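PDB 1IUH: 2'-5' RNA Ligase from Thermus thermophilus, which belongs to the LigT-like phosphoesterases of the 2H clan. Local coordinates for residues Leu42-Tyr56 / Leu101-Leu113. Sequence-based numbering, arbitrary orientation.
Sequences LLFLGERPEEELPDY and LAEGLRAGVEELL
Leu43 points its side chain from the strand at helix 101-113 and splits its two methyls between neighbours. Leu43 CD1 lies over one face of the Arg106 guanidinium, 3.5 Å above the plane and over its centre. Leu43 CD2 meets Val109 CG2 tip to tip at 3.7 Å and also touches Leu105 CB. CG anti to the backbone N (chi1 177°) sends the Leu43 branch toward the helix, among Leu105, Arg106 and Val109. The Arg106 chain is extended from CG to NE. Arg106 NH1 donates a hydrogen bond to Leu42 O at 3.0 Å, almost in line with the carbonyl but tilted from the guanidinium plane. NH2 adds a weak bond to the same oxygen. NH1 also donates to Ala102 O, one helical turn back, from above that carbonyl's plane. The guanidinium is thus tied to both segments while Leu43 packs on its face. In this LigT-like fold, segment 101-113 runs at 30° to strand 43-47, on one side of the antiparallel sheet. The backbones of Leu42 and Leu43 both pair with Tyr5 of strand 2-8, a classic beta bulge. Val109 CG2 also touches Leu45 CD2 at 3.8 Å and sits at the edge of the Tyr56 ring. Leu45 CD1 covers one face of that ring, over its centre. At the helix end, Leu113 CD2 lies over a face of the Arg48 guanidinium, 3.7 Å from Arg48 NH1. The Leu112 and Asp55 side chains cross at about a right angle, Leu112 CD1 3.4 Å from Asp55 CG.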
# COMPACT_ATOMS: atom_id res chain seq x y z
N LEU A 42 0.45 3.83 -1.81
CA LEU A 42 0.85 4.60 -2.99
C LEU A 42 2.08 5.45 -2.70
O LEU A 42 2.89 5.72 -3.57
CB LEU A 42 -0.27 5.46 -3.48
CG LEU A 42 -1.54 4.68 -3.73
CD1 LEU A 42 -2.74 5.58 -3.44
CD2 LEU A 42 -1.55 4.20 -5.17
N LEU A 43 2.24 5.83 -1.45
CA LEU A 43 3.36 6.66 -1.05
C LEU A 43 3.50 6.67 0.46
O LEU A 43 2.57 7.08 1.13
CB LEU A 43 3.14 8.09 -1.52
CG LEU A 43 4.24 9.06 -1.08
CD1 LEU A 43 5.51 8.61 -1.71
CD2 LEU A 43 3.91 10.56 -1.51
N PHE A 44 4.63 6.18 0.99
CA PHE A 44 4.89 6.17 2.44
C PHE A 44 5.58 7.52 2.81
O PHE A 44 6.47 7.98 2.10
CB PHE A 44 5.76 4.96 2.75
CG PHE A 44 6.26 4.90 4.13
CD1 PHE A 44 5.39 4.65 5.18
CD2 PHE A 44 7.62 5.09 4.40
CE1 PHE A 44 5.87 4.57 6.49
CE2 PHE A 44 8.11 5.01 5.71
CZ PHE A 44 7.22 4.76 6.76
N LEU A 45 5.13 8.17 3.88
CA LEU A 45 5.69 9.46 4.27
C LEU A 45 6.65 9.44 5.48
O LEU A 45 7.40 10.38 5.69
CB LEU A 45 4.56 10.48 4.49
CG LEU A 45 3.62 10.86 3.33
CD1 LEU A 45 2.67 11.95 3.86
CD2 LEU A 45 4.35 11.36 2.06
N GLY A 46 6.66 8.36 6.25
CA GLY A 46 7.53 8.28 7.40
C GLY A 46 6.95 9.12 8.52
O GLY A 46 5.74 9.28 8.59
N GLU A 47 7.81 9.66 9.39
CA GLU A 47 7.41 10.52 10.52
C GLU A 47 7.26 11.94 10.04
O GLU A 47 8.21 12.55 9.54
CB GLU A 47 8.48 10.52 11.59
CG GLU A 47 8.17 9.64 12.74
CD GLU A 47 6.81 9.95 13.37
OE1 GLU A 47 6.48 11.16 13.58
OE2 GLU A 47 6.12 8.94 13.67
N ARG A 48 6.05 12.45 10.18
CA ARG A 48 5.74 13.81 9.74
C ARG A 48 5.17 14.64 10.87
O ARG A 48 4.46 14.11 11.74
CB ARG A 48 4.77 13.73 8.58
CG ARG A 48 5.44 13.06 7.37
CD ARG A 48 6.20 14.13 6.64
NE ARG A 48 7.63 13.95 6.73
CZ ARG A 48 8.54 14.92 6.65
NH1 ARG A 48 8.21 16.19 6.50
NH2 ARG A 48 9.82 14.58 6.71
N PRO A 49 5.56 15.93 10.95
CA PRO A 49 5.03 16.80 12.01
C PRO A 49 3.55 17.14 11.77
O PRO A 49 3.14 17.39 10.64
CB PRO A 49 5.94 18.08 11.94
CG PRO A 49 6.56 18.03 10.58
CD PRO A 49 6.77 16.52 10.35
N GLU A 50 2.79 17.14 12.84
CA GLU A 50 1.36 17.44 12.84
C GLU A 50 1.04 18.70 12.01
O GLU A 50 -0.04 18.81 11.43
CB GLU A 50 0.85 17.66 14.29
CG GLU A 50 0.78 16.37 15.08
CD GLU A 50 0.50 16.57 16.57
OE1 GLU A 50 0.02 15.59 17.17
OE2 GLU A 50 0.74 17.69 17.14
N GLU A 51 1.98 19.63 11.99
CA GLU A 51 1.73 20.84 11.27
C GLU A 51 1.47 20.59 9.79
O GLU A 51 0.85 21.39 9.15
CB GLU A 51 2.92 21.78 11.49
CG GLU A 51 2.79 23.13 10.76
CD GLU A 51 3.49 23.14 9.39
OE1 GLU A 51 4.55 22.45 9.28
OE2 GLU A 51 3.00 23.85 8.44
N GLU A 52 1.91 19.44 9.26
CA GLU A 52 1.73 19.15 7.84
C GLU A 52 0.41 18.42 7.45
O GLU A 52 0.11 18.27 6.26
CB GLU A 52 2.94 18.31 7.34
CG GLU A 52 4.26 19.04 7.16
CD GLU A 52 5.50 18.07 7.05
OE1 GLU A 52 5.38 16.86 6.64
OE2 GLU A 52 6.62 18.57 7.35
N LEU A 53 -0.34 17.94 8.44
CA LEU A 53 -1.61 17.25 8.17
C LEU A 53 -2.50 17.86 7.10
O LEU A 53 -2.92 17.19 6.16
CB LEU A 53 -2.45 17.15 9.42
CG LEU A 53 -2.47 15.84 10.16
CD1 LEU A 53 -1.34 14.98 9.65
CD2 LEU A 53 -2.35 16.07 11.67
N PRO A 54 -2.83 19.13 7.27
CA PRO A 54 -3.68 19.84 6.32
C PRO A 54 -3.20 19.72 4.88
O PRO A 54 -4.01 19.62 3.95
CB PRO A 54 -3.61 21.30 6.82
CG PRO A 54 -3.31 21.15 8.25
CD PRO A 54 -2.31 20.04 8.31
N ASP A 55 -1.88 19.82 4.72
CA ASP A 55 -1.24 19.73 3.40
C ASP A 55 -1.39 18.34 2.86
O ASP A 55 -1.76 18.17 1.72
CB ASP A 55 0.24 20.10 3.51
CG ASP A 55 0.44 21.54 3.94
OD1 ASP A 55 -0.03 22.41 3.19
OD2 ASP A 55 1.01 21.80 5.01
N TYR A 56 -1.13 17.32 3.65
CA TYR A 56 -1.39 15.99 3.11
C TYR A 56 -2.91 15.78 2.79
O TYR A 56 -3.28 15.11 1.82
CB TYR A 56 -0.84 14.95 4.07
CG TYR A 56 0.67 15.12 4.18
CD1 TYR A 56 1.31 15.28 5.43
CD2 TYR A 56 1.46 15.14 3.02
CE1 TYR A 56 2.65 15.45 5.52
CE2 TYR A 56 2.79 15.31 3.09
CZ TYR A 56 3.42 15.46 4.33
OH TYR A 56 4.80 15.60 4.40
N LEU A 101 -1.63 8.01 -9.46
CA LEU A 101 -1.77 8.56 -8.11
C LEU A 101 -0.42 8.65 -7.36
O LEU A 101 -0.15 9.59 -6.64
CB LEU A 101 -2.77 7.74 -7.28
CG LEU A 101 -4.22 7.79 -7.76
CD1 LEU A 101 -5.10 6.87 -6.86
CD2 LEU A 101 -4.71 9.24 -7.77
N ALA A 102 0.44 7.66 -7.55
CA ALA A 102 1.73 7.71 -6.87
C ALA A 102 2.55 8.94 -7.35
O ALA A 102 3.22 9.61 -6.54
CB ALA A 102 2.52 6.37 -7.15
N GLU A 103 2.50 9.24 -8.65
CA GLU A 103 3.25 10.37 -9.20
C GLU A 103 2.69 11.69 -8.68
O GLU A 103 3.43 12.60 -8.28
CB GLU A 103 3.18 10.37 -10.73
CG GLU A 103 4.27 9.56 -11.41
CD GLU A 103 3.90 9.11 -12.87
OE1 GLU A 103 2.90 9.65 -13.46
OE2 GLU A 103 4.63 8.22 -13.41
N GLY A 104 1.35 11.76 -8.71
CA GLY A 104 0.63 12.94 -8.28
C GLY A 104 0.99 13.30 -6.85
O GLY A 104 1.15 14.48 -6.57
N LEU A 105 1.14 12.30 -5.99
CA LEU A 105 1.47 12.56 -4.61
C LEU A 105 2.95 12.87 -4.42
O LEU A 105 3.29 13.69 -3.59
CB LEU A 105 1.09 11.33 -3.75
CG LEU A 105 -0.41 10.88 -3.61
CD1 LEU A 105 -0.46 9.43 -3.11
CD2 LEU A 105 -1.18 11.73 -2.64
N ARG A 106 3.84 12.22 -5.16
CA ARG A 106 5.25 12.48 -4.93
C ARG A 106 5.47 13.93 -5.33
O ARG A 106 6.29 14.64 -4.70
CB ARG A 106 6.16 11.52 -5.76
CG ARG A 106 6.08 10.06 -5.30
CD ARG A 106 6.90 9.01 -6.06
NE ARG A 106 7.03 7.80 -5.21
CZ ARG A 106 6.02 6.96 -4.86
NH1 ARG A 106 4.80 7.18 -5.29
NH2 ARG A 106 6.21 5.95 -4.00
N ALA A 107 4.71 14.37 -6.33
CA ALA A 107 4.81 15.73 -6.85
C ALA A 107 4.38 16.80 -5.85
O ALA A 107 5.07 17.82 -5.65
CB ALA A 107 3.96 15.82 -8.11
N GLY A 108 3.24 16.53 -5.21
CA GLY A 108 2.67 17.41 -4.22
C GLY A 108 3.56 17.52 -3.00
O GLY A 108 3.74 18.61 -2.43
N VAL A 109 4.12 16.38 -2.60
CA VAL A 109 5.01 16.31 -1.46
C VAL A 109 6.29 17.02 -1.79
O VAL A 109 6.88 17.64 -0.94
CB VAL A 109 5.35 14.82 -1.04
CG1 VAL A 109 6.38 14.82 0.02
CG2 VAL A 109 4.11 14.12 -0.55
N GLU A 110 6.74 16.96 -3.03
CA GLU A 110 7.96 17.70 -3.36
C GLU A 110 7.70 19.23 -3.27
O GLU A 110 8.47 19.98 -2.65
CB GLU A 110 8.43 17.30 -4.75
CG GLU A 110 8.84 15.82 -4.81
CD GLU A 110 9.22 15.39 -6.18
OE1 GLU A 110 8.51 15.73 -7.14
OE2 GLU A 110 10.24 14.70 -6.33
N GLU A 111 6.60 19.67 -3.88
CA GLU A 111 6.26 21.09 -3.83
C GLU A 111 6.29 21.54 -2.39
O GLU A 111 6.83 22.58 -2.05
CB GLU A 111 4.86 21.34 -4.38
CG GLU A 111 4.33 22.68 -3.99
CD GLU A 111 3.40 23.32 -5.04
OE1 GLU A 111 3.81 23.41 -6.23
OE2 GLU A 111 2.26 23.76 -4.69
N LEU A 112 5.74 20.72 -1.52
CA LEU A 112 5.68 21.13 -0.15
C LEU A 112 6.95 20.97 0.63
O LEU A 112 7.20 21.69 1.58
CB LEU A 112 4.59 20.35 0.56
CG LEU A 112 4.65 20.56 2.07
CD1 LEU A 112 3.56 21.55 2.49
CD2 LEU A 112 4.48 19.24 2.77
N LEU A 113 7.77 20.01 0.28
CA LEU A 113 8.95 19.84 1.09
C LEU A 113 10.25 20.27 0.44
O LEU A 113 11.22 20.59 1.13
CB LEU A 113 9.03 18.40 1.51
CG LEU A 113 8.53 17.92 2.87
CD1 LEU A 113 7.38 18.69 3.32
CD2 LEU A 113 8.24 16.40 2.82